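Local coordinates for protein exocyst complex component EXO70 (Saccharomyces cerevisiae, PDB 2B1E) that serves as a subunit of the exocyst complex, which tethers secretory vesicles to sites of exocytosis, and plays a role in assembling that complex, at residues Gln140-Val144 with His211-Ile216; Phe228-Leu232 with Cys274-Val278; Asn307-Thr313 with Phe415-Asn420; Leu368-Ser373 with Leu433-Leu437; Lys489-Phe493 with Tyr530-Tyr534. All coordinates share one frame; numbering follows the deposited sequence.

Interaction 1: Gln140-Val144 with His211-Ile216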
# COMPACT_ATOMS: atom_id res chain seq x y z
N GLN A 140 31.25 17.46 -23.06
CA GLN A 140 30.11 16.72 -22.53
C GLN A 140 30.28 16.54 -21.01
O GLN A 140 29.32 16.71 -20.26
CB GLN A 140 30.00 15.36 -23.21
CG GLN A 140 28.76 14.57 -22.81
CD GLN A 140 28.65 13.26 -23.56
OE1 GLN A 140 28.72 13.24 -24.79
NE2 GLN A 140 28.47 12.16 -22.83
N ASP A 141 31.50 16.21 -20.57
CA ASP A 141 31.77 16.05 -19.13
C ASP A 141 31.54 17.36 -18.38
O ASP A 141 31.07 17.35 -17.24
CB ASP A 141 33.20 15.57 -18.89
CG ASP A 141 33.44 14.14 -19.38
OD1 ASP A 141 32.50 13.31 -19.35
OD2 ASP A 141 34.59 13.84 -19.79
N ILE A 142 31.86 18.49 -19.01
CA ILE A 142 31.63 19.80 -18.41
C ILE A 142 30.13 20.04 -18.29
O ILE A 142 29.65 20.48 -17.23
CB ILE A 142 32.29 20.93 -19.25
CG1 ILE A 142 33.80 20.90 -19.06
CG2 ILE A 142 31.76 22.31 -18.82
CD1 ILE A 142 34.58 21.69 -20.09
N LEU A 143 29.39 19.76 -19.36
CA LEU A 143 27.94 19.93 -19.33
C LEU A 143 27.37 19.10 -18.19
O LEU A 143 26.68 19.61 -17.31
CB LEU A 143 27.31 19.48 -20.65
CG LEU A 143 25.77 19.44 -20.70
CD1 LEU A 143 25.20 20.83 -20.44
CD2 LEU A 143 25.30 18.94 -22.08
N VAL A 144 27.65 17.80 -18.21
CA VAL A 144 27.17 16.88 -17.19
C VAL A 144 27.55 17.32 -15.79
O VAL A 144 26.71 17.35 -14.89
CB VAL A 144 27.73 15.46 -17.43
CG1 VAL A 144 27.45 14.57 -16.22
CG2 VAL A 144 27.11 14.87 -18.67
N HIS A 211 22.92 8.87 -23.23
CA HIS A 211 24.10 8.75 -22.38
C HIS A 211 24.28 10.00 -21.52
O HIS A 211 24.49 9.92 -20.32
CB HIS A 211 25.34 8.51 -23.25
CG HIS A 211 26.62 8.40 -22.48
ND1 HIS A 211 26.80 7.48 -21.47
CD2 HIS A 211 27.78 9.08 -22.58
CE1 HIS A 211 28.02 7.60 -20.98
NE2 HIS A 211 28.64 8.57 -21.64
N VAL A 212 24.16 11.17 -22.16
CA VAL A 212 24.30 12.45 -21.47
C VAL A 212 23.26 12.54 -20.35
O VAL A 212 23.61 12.81 -19.20
CB VAL A 212 24.10 13.64 -22.45
CG1 VAL A 212 24.07 14.95 -21.69
CG2 VAL A 212 25.22 13.66 -23.47
N LEU A 213 22.00 12.30 -20.70
CA LEU A 213 20.93 12.36 -19.71
C LEU A 213 21.17 11.37 -18.57
O LEU A 213 20.92 11.68 -17.41
CB LEU A 213 19.58 12.07 -20.39
CG LEU A 213 18.35 12.16 -19.48
CD1 LEU A 213 18.20 13.59 -18.95
CD2 LEU A 213 17.10 11.75 -20.26
N SER A 214 21.68 10.19 -18.90
CA SER A 214 21.96 9.18 -17.88
C SER A 214 23.00 9.69 -16.88
O SER A 214 22.79 9.64 -15.66
CB SER A 214 22.47 7.89 -18.52
OG SER A 214 22.90 6.96 -17.54
N GLN A 215 24.11 10.21 -17.39
CA GLN A 215 25.17 10.73 -16.54
C GLN A 215 24.73 11.85 -15.60
O GLN A 215 25.29 12.02 -14.52
CB GLN A 215 26.33 11.21 -17.41
CG GLN A 215 27.12 10.07 -18.03
CD GLN A 215 28.25 10.57 -18.89
OE1 GLN A 215 28.05 10.91 -20.05
NE2 GLN A 215 29.44 10.64 -18.31
N ILE A 216 23.73 12.61 -16.02
CA ILE A 216 23.22 13.71 -15.21
C ILE A 216 22.20 13.22 -14.18
O ILE A 216 22.19 13.68 -13.04
CB ILE A 216 22.56 14.80 -16.10
CG1 ILE A 216 23.64 15.51 -16.93
CG2 ILE A 216 21.81 15.81 -15.24
CD1 ILE A 216 23.09 16.45 -17.98
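Val144 and Ile216 bring their helices closest together here, their CA atoms 5.4 Å apart, where the segments 140-144 and 211-216 cross with a signed angle of -42° and an axial separation of 9.9 Å. The N-to-C directions are closer to parallel than to antiparallel, and the crossing joins helix 136-155 to helix 209-233 in the helical rod of Exo70. It illustrates how a helix pair can carry an apolar side and a polar side at once. On the apolar side, Val144 sits across the last turn of the partner segment: its CG2 lies 3.9 Å from Ile216 CG1, while its other methyl, CG1, rests 3.7 Å from Gln215 CB. Val212 continues this side between Leu143 and Gln140, and its CG2 presses on the amide carbon of the glutamine, 3.5 Å from Gln140 CD. Tyr202 and Val198 cover Val212 beyond the pair, and Leu94 of helix 66-94 backs Leu143. The polar side depends on the reach of Gln140, whose CG stands anti to the backbone N (chi1 -175°) on a chain extended toward helix 209-233. Its amide meets that of Gln215 with the two planes 73° apart, so the groups cross rather than pair flat. Behind the acceptor, Gln215 CG lies over one face of the His211 imidazole. The Gln140 NE2 to Gln215 OE1 hydrogen bond is 3.1 Å long and noticeably bent at the hydrogen, although OE1 lies in the amide plane of the donor.

Interaction 2: Phe228-Leu232 with Cys274-Val278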
# COMPACT_ATOMS: atom_id res chain seq x y z
N PHE A 228 15.80 6.58 0.13
CA PHE A 228 14.70 5.63 0.09
C PHE A 228 14.98 4.44 1.01
O PHE A 228 14.09 3.95 1.71
CB PHE A 228 14.49 5.12 -1.33
CG PHE A 228 13.28 4.24 -1.51
CD1 PHE A 228 12.02 4.80 -1.71
CD2 PHE A 228 13.40 2.86 -1.46
CE1 PHE A 228 10.90 3.99 -1.88
CE2 PHE A 228 12.28 2.04 -1.63
CZ PHE A 228 11.03 2.61 -1.84
N GLY A 229 16.22 3.96 0.98
CA GLY A 229 16.61 2.84 1.81
C GLY A 229 16.61 3.22 3.27
O GLY A 229 16.38 2.39 4.14
N ALA A 230 16.86 4.50 3.54
CA ALA A 230 16.88 5.00 4.90
C ALA A 230 15.50 4.85 5.52
O ALA A 230 15.37 4.32 6.62
CB ALA A 230 17.31 6.46 4.92
N ASN A 231 14.48 5.33 4.82
CA ASN A 231 13.11 5.24 5.33
C ASN A 231 12.65 3.79 5.39
O ASN A 231 11.93 3.40 6.31
CB ASN A 231 12.15 6.03 4.44
CG ASN A 231 12.52 7.50 4.34
OD1 ASN A 231 13.51 7.85 3.71
ND2 ASN A 231 11.71 8.36 4.95
N LEU A 232 13.08 2.99 4.43
CA LEU A 232 12.69 1.58 4.39
C LEU A 232 13.34 0.81 5.54
O LEU A 232 12.90 -0.29 5.87
CB LEU A 232 13.09 0.97 3.05
CG LEU A 232 12.53 -0.42 2.75
CD1 LEU A 232 11.02 -0.44 2.95
CD2 LEU A 232 12.88 -0.80 1.32
N CYS A 274 15.23 -1.34 -4.69
CA CYS A 274 14.32 -0.62 -3.81
C CYS A 274 12.89 -1.11 -3.95
O CYS A 274 12.17 -1.26 -2.97
CB CYS A 274 14.38 0.89 -4.09
SG CYS A 274 15.89 1.69 -3.50
N THR A 275 12.47 -1.36 -5.19
CA THR A 275 11.12 -1.84 -5.46
C THR A 275 10.89 -3.20 -4.82
O THR A 275 9.95 -3.37 -4.05
CB THR A 275 10.85 -1.95 -6.97
OG1 THR A 275 10.94 -0.65 -7.57
CG2 THR A 275 9.47 -2.53 -7.22
N GLN A 276 11.76 -4.16 -5.13
CA GLN A 276 11.62 -5.51 -4.59
C GLN A 276 11.67 -5.54 -3.06
O GLN A 276 11.13 -6.45 -2.44
CB GLN A 276 12.72 -6.43 -5.14
CG GLN A 276 12.61 -7.87 -4.64
CD GLN A 276 13.73 -8.76 -5.13
OE1 GLN A 276 13.95 -8.90 -6.34
NE2 GLN A 276 14.46 -9.36 -4.20
N GLU A 277 12.31 -4.54 -2.47
CA GLU A 277 12.42 -4.48 -1.02
C GLU A 277 11.17 -3.90 -0.38
O GLU A 277 10.62 -4.47 0.55
CB GLU A 277 13.65 -3.66 -0.63
CG GLU A 277 14.05 -3.78 0.83
CD GLU A 277 15.42 -3.18 1.11
OE1 GLU A 277 16.40 -3.64 0.49
OE2 GLU A 277 15.51 -2.25 1.94
N VAL A 278 10.71 -2.75 -0.89
CA VAL A 278 9.52 -2.11 -0.35
C VAL A 278 8.30 -3.03 -0.49
O VAL A 278 7.40 -3.00 0.35
CB VAL A 278 9.21 -0.77 -1.06
CG1 VAL A 278 8.80 -1.01 -2.50
CG2 VAL A 278 8.12 -0.03 -0.30
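The Phe228 ring meets Val278 at its edge and Cys274 obliquely, the central event in a near-parallel packing of helices 209-233 and 268-299 within the helical bundle of Exo70. Val278 CB stands near the ring plane, 3.9 Å from Phe228 CZ. Cys274 SG lies 3.4 Å from Phe228 CD2 and 4.5 Å from the ring centroid, an oblique sulfur-aromatic contact, 57° off the ring normal. With CG anti to the backbone N (chi1 -174°), Phe228 projects across to the other helix, spanning much of an axial separation of 11.0 Å. Leu249 of helix 245-259, which lies between the two helices in sequence, also touches the phenylalanine, while Val250 touches Val278, so a third helix closes this buried corner. Replacing Phe228 by an alanine would probably leave Cys274 SG and Val278 CB without their aromatic partner and open a gap between the helices. One turn on, Leu232 packs beside it, running obliquely against the extended chain of Glu277, with Leu232 CD2 3.2 Å from Glu277 CG. The same CD2 methyl also reaches the neighbouring backbone, 3.7 Å from Val278 N.

Interaction 3: Asn307-Thr313 with Phe415-Asn420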
# COMPACT_ATOMS: atom_id res chain seq x y z
N ASN A 307 -18.57 -11.19 29.43
CA ASN A 307 -18.53 -11.67 28.05
C ASN A 307 -18.63 -10.55 27.03
O ASN A 307 -19.31 -10.70 26.02
CB ASN A 307 -19.67 -12.66 27.82
CG ASN A 307 -19.56 -13.87 28.71
OD1 ASN A 307 -18.63 -14.64 28.59
ND2 ASN A 307 -20.52 -14.03 29.61
N GLY A 308 -17.95 -9.44 27.29
CA GLY A 308 -18.01 -8.31 26.38
C GLY A 308 -16.87 -8.20 25.39
O GLY A 308 -16.10 -9.15 25.19
N VAL A 309 -16.77 -7.03 24.77
CA VAL A 309 -15.74 -6.74 23.78
C VAL A 309 -14.35 -6.84 24.41
O VAL A 309 -14.14 -6.35 25.53
CB VAL A 309 -15.92 -5.31 23.20
CG1 VAL A 309 -14.88 -5.06 22.11
CG2 VAL A 309 -17.32 -5.15 22.62
N THR A 310 -13.41 -7.47 23.71
CA THR A 310 -12.06 -7.60 24.23
C THR A 310 -11.12 -6.61 23.55
O THR A 310 -11.45 -6.03 22.51
CB THR A 310 -11.47 -9.00 23.99
OG1 THR A 310 -11.24 -9.18 22.59
CG2 THR A 310 -12.41 -10.09 24.50
N GLU A 311 -9.94 -6.44 24.14
CA GLU A 311 -8.96 -5.53 23.57
C GLU A 311 -8.45 -6.07 22.24
O GLU A 311 -8.03 -5.31 21.38
CB GLU A 311 -7.81 -5.32 24.56
CG GLU A 311 -8.29 -4.75 25.90
CD GLU A 311 -7.16 -4.40 26.85
OE1 GLU A 311 -6.40 -5.31 27.25
OE2 GLU A 311 -7.04 -3.20 27.21
N ALA A 312 -8.49 -7.39 22.07
CA ALA A 312 -8.05 -8.00 20.82
C ALA A 312 -8.93 -7.43 19.71
O ALA A 312 -8.45 -7.01 18.67
CB ALA A 312 -8.19 -9.52 20.87
N THR A 313 -10.23 -7.40 19.97
CA THR A 313 -11.19 -6.90 19.01
C THR A 313 -11.00 -5.40 18.78
O THR A 313 -10.92 -4.95 17.64
CB THR A 313 -12.63 -7.19 19.49
OG1 THR A 313 -12.82 -8.61 19.56
CG2 THR A 313 -13.67 -6.59 18.55
N PHE A 415 -22.59 -16.00 22.69
CA PHE A 415 -22.87 -14.64 23.15
C PHE A 415 -21.58 -13.81 23.12
O PHE A 415 -21.55 -12.68 22.61
CB PHE A 415 -23.45 -14.68 24.56
CG PHE A 415 -23.69 -13.32 25.17
CD1 PHE A 415 -24.75 -12.53 24.74
CD2 PHE A 415 -22.84 -12.83 26.16
CE1 PHE A 415 -24.97 -11.26 25.29
CE2 PHE A 415 -23.06 -11.56 26.72
CZ PHE A 415 -24.12 -10.77 26.28
N PHE A 416 -20.52 -14.36 23.70
CA PHE A 416 -19.22 -13.68 23.74
C PHE A 416 -18.76 -13.27 22.33
O PHE A 416 -18.40 -12.11 22.11
CB PHE A 416 -18.20 -14.61 24.42
CG PHE A 416 -16.78 -14.11 24.40
CD1 PHE A 416 -16.44 -12.84 24.87
CD2 PHE A 416 -15.76 -14.94 23.93
CE1 PHE A 416 -15.12 -12.40 24.88
CE2 PHE A 416 -14.42 -14.52 23.93
CZ PHE A 416 -14.10 -13.25 24.41
N ILE A 417 -18.79 -14.19 21.38
CA ILE A 417 -18.35 -13.85 20.02
C ILE A 417 -19.25 -12.77 19.40
O ILE A 417 -18.76 -11.83 18.76
CB ILE A 417 -18.34 -15.10 19.09
CG1 ILE A 417 -17.45 -16.20 19.70
CG2 ILE A 417 -17.80 -14.71 17.71
CD1 ILE A 417 -16.01 -15.74 20.01
N LEU A 418 -20.56 -12.89 19.59
CA LEU A 418 -21.47 -11.90 19.03
C LEU A 418 -21.26 -10.52 19.65
O LEU A 418 -21.38 -9.51 18.95
CB LEU A 418 -22.92 -12.35 19.19
CG LEU A 418 -23.33 -13.49 18.25
CD1 LEU A 418 -24.63 -14.08 18.72
CD2 LEU A 418 -23.45 -13.00 16.83
N MET A 419 -20.93 -10.44 20.93
CA MET A 419 -20.73 -9.13 21.53
C MET A 419 -19.53 -8.45 20.87
O MET A 419 -19.52 -7.23 20.68
CB MET A 419 -20.51 -9.21 23.05
CG MET A 419 -21.79 -9.43 23.87
SD MET A 419 -23.07 -8.14 23.68
CE MET A 419 -22.31 -6.81 24.61
N ASN A 420 -18.53 -9.25 20.50
CA ASN A 420 -17.37 -8.70 19.85
C ASN A 420 -17.70 -8.35 18.40
O ASN A 420 -17.34 -7.28 17.91
CB ASN A 420 -16.19 -9.68 19.94
CG ASN A 420 -15.57 -9.73 21.33
OD1 ASN A 420 -16.08 -10.39 22.24
ND2 ASN A 420 -14.48 -9.01 21.51
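Phe415 opens the contact by turning the edge of its ring to Asn307, whose CB lies near the ring plane 3.6 Å from Phe415 CD2. The amide of Asn307 looks elsewhere, its OD1 hydrogen-bonded to Arg412, one turn before Phe415 on helix 410-429. Phe416 follows with CG anti to the backbone N (chi1 173°), a torsion that lays its ring beside the incoming loop. Three groups line the edge of this ring: the carbonyl oxygens of Asn307 and Gly308, the latter 3.4 Å from Phe416 CE1, and the methyl CG2 of Thr310. Met419 then packs its CG 3.5 Å from Asn307 O, and the same CG lies over one face of the Phe415 ring, toward its rim. Asn420 ends the run with its amide wedged among Gly308 O, Thr310 N and the hydroxyl of Thr313, while its CB lies 3.6 Å from Thr313 OG1. A leucine in its place would probably leave these buried polar groups facing hydrocarbon. Thr310 is the N-cap of helix 311-323, its OG1 accepting weak bonds from Ala312 N and Thr313 N. The contact thus docks a loop and a helix start onto the flank of another helix. Its chemistry is mixed: Asn307 O is buried without a polar partner, at the Phe416 ring edge and against Met419 CB and CG, whereas the polar groups around the cap gather at a single asparagine.

Interaction 4: Leu368-Ser373 with Leu433-Leu437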
# COMPACT_ATOMS: atom_id res chain seq x y z
N LEU A 368 -8.73 -7.67 -1.81
CA LEU A 368 -8.68 -6.86 -0.60
C LEU A 368 -9.88 -7.12 0.30
O LEU A 368 -9.76 -7.08 1.53
CB LEU A 368 -8.62 -5.37 -0.96
CG LEU A 368 -8.53 -4.39 0.21
CD1 LEU A 368 -7.27 -4.68 1.01
CD2 LEU A 368 -8.52 -2.96 -0.32
N SER A 369 -11.04 -7.37 -0.30
CA SER A 369 -12.24 -7.66 0.49
C SER A 369 -12.03 -8.97 1.23
O SER A 369 -12.38 -9.09 2.40
CB SER A 369 -13.48 -7.79 -0.40
OG SER A 369 -14.61 -8.19 0.37
N CYS A 370 -11.44 -9.94 0.54
CA CYS A 370 -11.18 -11.25 1.12
C CYS A 370 -10.29 -11.08 2.35
O CYS A 370 -10.53 -11.68 3.39
CB CYS A 370 -10.51 -12.17 0.10
SG CYS A 370 -10.45 -13.91 0.61
N PHE A 371 -9.25 -10.25 2.21
CA PHE A 371 -8.32 -10.00 3.31
C PHE A 371 -9.04 -9.48 4.55
O PHE A 371 -8.79 -9.94 5.66
CB PHE A 371 -7.26 -8.97 2.89
CG PHE A 371 -6.42 -8.49 4.04
CD1 PHE A 371 -5.51 -9.34 4.66
CD2 PHE A 371 -6.57 -7.20 4.53
CE1 PHE A 371 -4.78 -8.92 5.76
CE2 PHE A 371 -5.84 -6.76 5.64
CZ PHE A 371 -4.94 -7.62 6.25
N ILE A 372 -9.92 -8.49 4.36
CA ILE A 372 -10.64 -7.93 5.49
C ILE A 372 -11.53 -9.00 6.12
O ILE A 372 -11.56 -9.15 7.34
CB ILE A 372 -11.51 -6.74 5.06
CG1 ILE A 372 -10.67 -5.74 4.25
CG2 ILE A 372 -12.11 -6.06 6.28
CD1 ILE A 372 -9.37 -5.34 4.91
N SER A 373 -12.23 -9.74 5.27
CA SER A 373 -13.12 -10.81 5.72
C SER A 373 -12.31 -11.89 6.42
O SER A 373 -12.75 -12.46 7.42
CB SER A 373 -13.89 -11.40 4.53
OG SER A 373 -14.88 -10.50 4.05
N LEU A 433 -14.28 0.71 5.36
CA LEU A 433 -14.42 -0.74 5.37
C LEU A 433 -15.76 -1.17 4.80
O LEU A 433 -15.85 -2.15 4.07
CB LEU A 433 -14.25 -1.28 6.80
CG LEU A 433 -12.83 -1.18 7.38
CD1 LEU A 433 -12.84 -1.63 8.84
CD2 LEU A 433 -11.87 -2.03 6.54
N ASN A 434 -16.80 -0.41 5.13
CA ASN A 434 -18.15 -0.71 4.66
C ASN A 434 -18.22 -0.85 3.14
O ASN A 434 -18.84 -1.77 2.61
CB ASN A 434 -19.13 0.36 5.14
CG ASN A 434 -20.58 -0.09 5.05
OD1 ASN A 434 -20.88 -1.27 5.28
ND2 ASN A 434 -21.48 0.83 4.74
N LEU A 435 -17.56 0.07 2.44
CA LEU A 435 -17.56 0.06 0.98
C LEU A 435 -16.62 -0.99 0.40
O LEU A 435 -16.86 -1.50 -0.70
CB LEU A 435 -17.18 1.43 0.44
CG LEU A 435 -18.12 2.57 0.84
CD1 LEU A 435 -17.68 3.85 0.15
CD2 LEU A 435 -19.55 2.22 0.46
N MET A 436 -15.56 -1.32 1.13
CA MET A 436 -14.61 -2.31 0.65
C MET A 436 -15.16 -3.74 0.72
O MET A 436 -14.78 -4.60 -0.07
CB MET A 436 -13.30 -2.22 1.45
CG MET A 436 -12.74 -0.81 1.55
SD MET A 436 -11.17 -0.73 2.44
CE MET A 436 -10.04 -0.29 1.12
N LEU A 437 -16.07 -3.97 1.67
CA LEU A 437 -16.67 -5.30 1.85
C LEU A 437 -17.91 -5.47 0.98
O LEU A 437 -18.53 -6.54 0.96
CB LEU A 437 -17.04 -5.51 3.31
CG LEU A 437 -15.86 -5.68 4.27
CD1 LEU A 437 -16.32 -5.55 5.71
CD2 LEU A 437 -15.21 -7.04 4.03
O HOH W 1 -16.91 -8.15 -1.24
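Leu368 meets Met436 first, methyl to methyl, with Leu368 CD2 only 3.4 Å from Met436 CE, tighter than ordinary van der Waals contact. The methionine gets there on a chain straight at chi2 but bent at chi3 (112°), which brings CE against the leucine methyl. Cys330 and Leu331 of helix 327-333 also touch Leu368. Ser369, the residue nearest the partner backbone, has its CB 3.5 Å from Met436 O. Its hydroxyl lies anti to the backbone N (chi1 175°), facing a water 2.8 Å from Ser369 OG. That water in turn donates a weak bond to Leu437 O, linking the two segments through solvent. A turn later, Ile372 supplies the broadest apolar surface of helix 364-391 here: its CB is 3.9 Å from Leu437 CD2, and its CG2 reaches Leu433 CD2 at 4.0 Å. Ser373 closes the walk by setting OG beside the same leucine methyl, 3.5 Å from Leu437 CD2. The contact therefore seats the short helix 433-436, and the loop residue that follows it, on helix 364-391, with Val428 of helix 410-429 behind Leu437. No direct hydrogen bond joins the two segments, so apolar packing probably carries most of the contact; the small serines are consistent with the close backbone approach, Ser369 CA lying 5.2 Å from Leu437 CA, and one water bridges the point where the short helix ends.

Interaction 5: Lys489-Phe493 with Tyr530-Tyr534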
# COMPACT_ATOMS: atom_id res chain seq x y z
N LYS A 489 -43.10 -36.80 31.44
CA LYS A 489 -42.61 -36.17 30.22
C LYS A 489 -42.69 -34.65 30.34
O LYS A 489 -41.79 -33.94 29.89
CB LYS A 489 -43.39 -36.62 28.99
CG LYS A 489 -43.16 -38.07 28.59
CD LYS A 489 -43.87 -38.40 27.28
CE LYS A 489 -44.02 -39.91 27.09
NZ LYS A 489 -42.70 -40.61 27.11
N PHE A 490 -43.77 -34.15 30.94
CA PHE A 490 -43.92 -32.71 31.10
C PHE A 490 -42.91 -32.20 32.12
O PHE A 490 -42.30 -31.14 31.94
CB PHE A 490 -45.34 -32.38 31.58
CG PHE A 490 -46.35 -32.32 30.48
CD1 PHE A 490 -46.57 -31.13 29.78
CD2 PHE A 490 -47.10 -33.44 30.15
CE1 PHE A 490 -47.52 -31.07 28.75
CE2 PHE A 490 -48.06 -33.39 29.13
CZ PHE A 490 -48.27 -32.21 28.43
N ARG A 491 -42.74 -32.96 33.19
CA ARG A 491 -41.81 -32.60 34.24
C ARG A 491 -40.40 -32.39 33.67
O ARG A 491 -39.82 -31.32 33.84
CB ARG A 491 -41.81 -33.71 35.30
CG ARG A 491 -40.92 -33.49 36.51
CD ARG A 491 -41.10 -34.64 37.51
NE ARG A 491 -42.49 -34.71 37.98
CZ ARG A 491 -43.30 -35.76 37.82
NH1 ARG A 491 -42.88 -36.85 37.20
NH2 ARG A 491 -44.54 -35.70 38.27
N LYS A 492 -39.87 -33.39 32.99
CA LYS A 492 -38.54 -33.26 32.41
C LYS A 492 -38.45 -32.05 31.49
O LYS A 492 -37.45 -31.33 31.49
CB LYS A 492 -38.15 -34.53 31.65
CG LYS A 492 -37.97 -35.77 32.55
CD LYS A 492 -37.76 -37.03 31.71
CE LYS A 492 -37.79 -38.30 32.58
NZ LYS A 492 -37.68 -39.55 31.76
N PHE A 493 -39.48 -31.81 30.69
CA PHE A 493 -39.44 -30.64 29.82
C PHE A 493 -39.39 -29.37 30.67
O PHE A 493 -38.59 -28.47 30.40
CB PHE A 493 -40.67 -30.59 28.91
CG PHE A 493 -40.76 -29.32 28.11
CD1 PHE A 493 -39.93 -29.11 27.01
CD2 PHE A 493 -41.63 -28.30 28.50
CE1 PHE A 493 -39.96 -27.90 26.31
CE2 PHE A 493 -41.66 -27.09 27.81
CZ PHE A 493 -40.83 -26.89 26.72
N TYR A 530 -44.21 -27.32 21.53
CA TYR A 530 -44.93 -27.42 22.79
C TYR A 530 -46.45 -27.45 22.60
O TYR A 530 -47.15 -28.16 23.32
CB TYR A 530 -44.56 -26.28 23.75
CG TYR A 530 -45.09 -26.53 25.14
CD1 TYR A 530 -44.55 -27.55 25.94
CD2 TYR A 530 -46.19 -25.83 25.62
CE1 TYR A 530 -45.10 -27.86 27.18
CE2 TYR A 530 -46.76 -26.13 26.86
CZ TYR A 530 -46.21 -27.15 27.63
OH TYR A 530 -46.79 -27.50 28.82
N GLU A 531 -46.96 -26.66 21.65
CA GLU A 531 -48.39 -26.65 21.41
C GLU A 531 -48.86 -28.04 20.97
O GLU A 531 -49.92 -28.51 21.39
CB GLU A 531 -48.76 -25.61 20.34
CG GLU A 531 -48.42 -24.19 20.78
CD GLU A 531 -48.98 -23.13 19.86
OE1 GLU A 531 -48.64 -23.15 18.66
OE2 GLU A 531 -49.74 -22.28 20.36
N ARG A 532 -48.07 -28.69 20.12
CA ARG A 532 -48.41 -30.03 19.63
C ARG A 532 -48.32 -31.06 20.76
O ARG A 532 -49.16 -31.95 20.87
CB ARG A 532 -47.46 -30.42 18.49
CG ARG A 532 -47.69 -29.61 17.22
CD ARG A 532 -46.52 -29.66 16.27
NE ARG A 532 -46.79 -28.80 15.12
CZ ARG A 532 -45.86 -28.15 14.43
NH1 ARG A 532 -44.58 -28.25 14.76
NH2 ARG A 532 -46.22 -27.37 13.43
N PHE A 533 -47.28 -30.94 21.57
CA PHE A 533 -47.06 -31.85 22.70
C PHE A 533 -48.19 -31.70 23.73
O PHE A 533 -48.77 -32.69 24.20
CB PHE A 533 -45.70 -31.51 23.34
CG PHE A 533 -45.43 -32.22 24.64
CD1 PHE A 533 -45.42 -33.60 24.70
CD2 PHE A 533 -45.12 -31.48 25.79
CE1 PHE A 533 -45.10 -34.26 25.90
CE2 PHE A 533 -44.81 -32.13 26.98
CZ PHE A 533 -44.80 -33.52 27.03
N TYR A 534 -48.50 -30.45 24.07
CA TYR A 534 -49.56 -30.15 25.03
C TYR A 534 -50.90 -30.66 24.50
O TYR A 534 -51.67 -31.28 25.22
CB TYR A 534 -49.63 -28.64 25.26
CG TYR A 534 -50.75 -28.17 26.18
CD1 TYR A 534 -50.57 -28.08 27.56
CD2 TYR A 534 -51.98 -27.78 25.65
CE1 TYR A 534 -51.60 -27.60 28.40
CE2 TYR A 534 -53.00 -27.30 26.47
CZ TYR A 534 -52.80 -27.21 27.84
OH TYR A 534 -53.82 -26.73 28.63
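Phe490 and Phe533 lead a cluster of aromatic side chains between two antiparallel helices, 483-504 and 512-537, which follow each other in the chain as a helical hairpin far from the centre of the Exo70 rod. The segment axes run at 156° and approach to 12.5 Å, a wide spacing filled by rings. Two ring pairs bridge it. Phe533 CE2 lies over one face of the Phe490 ring, toward its rim and 3.4 Å from Phe490 CE1, with the planes inclined by 32°. Phe493 and Tyr530 are more nearly parallel but slid apart, so that they barely overlap and touch mainly through Phe493 CE2 and Tyr530 CD1, 3.5 Å apart. Edge contacts join the pairs: the Tyr530 hydroxyl sits in the plane of the Phe490 ring, and Tyr530 CD1 in that of Phe533. Helix 440-473 adds aliphatic cover, with Leu467 touching both Phe493 and Phe533. Polar ends find partners beyond the hairpin segments, Tyr530 OH at Tyr550 O and Lys489 NZ at Ser470 O. The lysine meets Phe533 through the base of its chain: Lys489 CB stands at the ring edge, 3.9 Å from Phe533 CZ.

The five contacts are strung along one elongated chain of helices and loops without strands, with the centres of interaction 1 and interaction 5 about 96 Å apart. Interactions 1 and 2 share helix 209-233, gripped near its start by a partly exposed contact and near its end by a buried one. Interactions 3 and 4 interlock, their segments alternating in sequence, and their centres lie about 21 Å apart. The chemistry changes with place: partly exposed interaction 1 has a clear hydrogen bond between two side-chain amides, interaction 2 mixes sulfur and ring, interaction 3 buries polar groups at a helix start, interaction 4 uses methyls with one water, and interaction 5, farthest from the centre, is buried and aromatic.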